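Local coordinates for snrnp sm-like protein (Pyrococcus abyssi, PDB 1H64) that forms a heptameric Sm-fold ring that binds RNA, as other members of the Sm family do, at residues V17-K22 / V40-A45. Numbering follows the deposited sequence.
Sequences VLVILK and VVLADA
Leu42 spreads its two methyl groups over two valines of the strand 17-21, and this forked apolar contact carries most of the packing between the segments. Its CD2 meets CG2 of Val17 at 3.6 Å, the closest approach across the pair. The other branch, CD1, reaches CG2 of Val19 at 4.1 Å. CG of Leu42 stands anti to its own carbonyl carbon (chi1 -55°), which directs the fork toward strand 17-21, and the leucine passes at a slant to both valines. Two residues earlier on the same strand, Val40 adds a looser touch, its CG2 lying 4.3 Å from CG2 of Val19. One methyl of Val19 therefore faces two residues of the opposing strand, while within the two segments CG2 of Val17 meets only Leu42.

No hydrogen bond joins the two segments. The axes of strands 17-21 and 40-42 come no nearer than 9.9 Å, with 127° between their N-to-C directions, too far apart for backbone pairing, so side chains alone make the contact. Val17, Val19, Val40 and Leu42 all point their CB atoms toward the other segment, and all four are buried, close to the centre of the chain.

Backbone pairing goes to other neighbours: Val17 and Val19 bond to Gly29 and Phe27 of strand 25-34, Leu18 and Ile20 to the strand 67-72, while strand 40-42 pairs antiparallel with 25-34 and 60-62. Around the valine-leucine cluster, Ile62 packs on both Val40 and Leu42, Val67 on Val19, Ile70 on Val40 and Ser12 on Val17.

The shared partner, strand 25-34, probably lets its two neighbours pack across the interior through a strong bend, as in other Sm proteins. Apolar packing inside such a bent antiparallel sheet is characteristic of the small, barrel-like Sm fold.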
loop_
_atom_site.group_PDB
_atom_site.type_symbol
_atom_site.label_atom_id
_atom_site.label_comp_id
_atom_site.label_asym_id
_atom_site.label_seq_id
_atom_site.Cartn_x
_atom_site.Cartn_y
_atom_site.Cartn_z
ATOM N N VAL C 17 -12.917 -10.916 21.887
ATOM C CA VAL C 17 -12.203 -11.303 20.674
ATOM C C VAL C 17 -10.754 -10.869 20.760
ATOM O O VAL C 17 -10.376 -10.017 21.584
ATOM C CB VAL C 17 -12.787 -10.648 19.396
ATOM C CG1 VAL C 17 -14.229 -11.102 19.174
ATOM C CG2 VAL C 17 -12.714 -9.135 19.517
ATOM N N LEU C 18 -9.951 -11.461 19.889
ATOM C CA LEU C 18 -8.534 -11.153 19.765
ATOM C C LEU C 18 -8.339 -10.508 18.377
ATOM O O LEU C 18 -8.756 -11.083 17.368
ATOM C CB LEU C 18 -7.730 -12.451 19.840
ATOM C CG LEU C 18 -6.210 -12.414 19.646
ATOM C CD1 LEU C 18 -5.582 -11.466 20.656
ATOM C CD2 LEU C 18 -5.640 -13.821 19.818
ATOM N N VAL C 19 -7.752 -9.315 18.325
ATOM C CA VAL C 19 -7.491 -8.665 17.033
ATOM C C VAL C 19 -5.969 -8.652 16.864
ATOM O O VAL C 19 -5.262 -7.934 17.584
ATOM C CB VAL C 19 -8.043 -7.213 16.996
ATOM C CG1 VAL C 19 -7.721 -6.557 15.642
ATOM C CG2 VAL C 19 -9.566 -7.214 17.245
ATOM N N ILE C 20 -5.478 -9.464 15.931
ATOM C CA ILE C 20 -4.055 -9.580 15.639
ATOM C C ILE C 20 -3.639 -8.577 14.562
ATOM O O ILE C 20 -4.206 -8.550 13.460
ATOM C CB ILE C 20 -3.708 -10.998 15.151
ATOM C CG1 ILE C 20 -4.193 -12.034 16.167
ATOM C CG2 ILE C 20 -2.207 -11.134 14.953
ATOM C CD1 ILE C 20 -3.947 -13.474 15.733
ATOM N N LEU C 21 -2.653 -7.747 14.887
ATOM C CA LEU C 21 -2.179 -6.748 13.944
ATOM C C LEU C 21 -0.946 -7.261 13.206
ATOM O O LEU C 21 -0.310 -8.221 13.630
ATOM C CB LEU C 21 -1.883 -5.444 14.691
ATOM C CG LEU C 21 -3.102 -4.994 15.510
ATOM C CD1 LEU C 21 -2.679 -3.977 16.535
ATOM C CD2 LEU C 21 -4.193 -4.434 14.585
ATOM N N LYS C 22 -0.626 -6.625 12.085
ATOM C CA LYS C 22 0.514 -7.026 11.264
ATOM C C LYS C 22 1.863 -6.804 11.953
ATOM O O LYS C 22 2.845 -6.482 11.289
ATOM C CB LYS C 22 0.487 -6.253 9.940
ATOM C CG LYS C 22 -0.891 -6.197 9.291
ATOM C CD LYS C 22 -0.864 -5.478 7.941
ATOM C CE LYS C 22 -2.257 -5.397 7.322
ATOM N NZ LYS C 22 -2.211 -4.819 5.940
ATOM N N VAL C 40 -13.234 -2.395 13.376
ATOM C CA VAL C 40 -13.986 -2.935 14.509
ATOM C C VAL C 40 -13.931 -2.031 15.729
ATOM O O VAL C 40 -13.058 -1.168 15.842
ATOM C CB VAL C 40 -13.489 -4.359 14.910
ATOM C CG1 VAL C 40 -13.746 -5.341 13.760
ATOM C CG2 VAL C 40 -11.999 -4.334 15.270
ATOM N N VAL C 41 -14.900 -2.215 16.624
ATOM C CA VAL C 41 -14.967 -1.415 17.841
ATOM C C VAL C 41 -14.950 -2.379 19.012
ATOM O O VAL C 41 -15.738 -3.320 19.043
ATOM C CB VAL C 41 -16.273 -0.579 17.920
ATOM C CG1 VAL C 41 -16.251 0.268 19.191
ATOM C CG2 VAL C 41 -16.406 0.335 16.698
ATOM N N LEU C 42 -14.035 -2.160 19.954
ATOM C CA LEU C 42 -13.948 -3.021 21.123
ATOM C C LEU C 42 -14.210 -2.173 22.361
ATOM O O LEU C 42 -13.931 -0.962 22.365
ATOM C CB LEU C 42 -12.552 -3.630 21.248
ATOM C CG LEU C 42 -11.991 -4.408 20.064
ATOM C CD1 LEU C 42 -10.611 -4.912 20.436
ATOM C CD2 LEU C 42 -12.893 -5.563 19.716
ATOM N N ALA C 43 -14.775 -2.811 23.384
ATOM C CA ALA C 43 -15.052 -2.156 24.665
ATOM C C ALA C 43 -14.146 -2.831 25.710
ATOM O O ALA C 43 -13.823 -4.016 25.578
ATOM C CB ALA C 43 -16.532 -2.328 25.041
ATOM N N ASP C 44 -13.742 -2.073 26.731
ATOM C CA ASP C 44 -12.859 -2.578 27.796
ATOM C C ASP C 44 -11.673 -3.286 27.164
ATOM O O ASP C 44 -11.400 -4.444 27.452
ATOM C CB ASP C 44 -13.603 -3.559 28.714
ATOM C CG ASP C 44 -14.845 -2.949 29.338
ATOM O OD1 ASP C 44 -14.783 -1.784 29.794
ATOM O OD2 ASP C 44 -15.884 -3.638 29.378
ATOM N N ALA C 45 -10.951 -2.562 26.317
ATOM C CA ALA C 45 -9.827 -3.134 25.591
ATOM C C ALA C 45 -8.456 -2.952 26.216
ATOM O O ALA C 45 -8.233 -2.049 27.024
ATOM C CB ALA C 45 -9.800 -2.566 24.155
#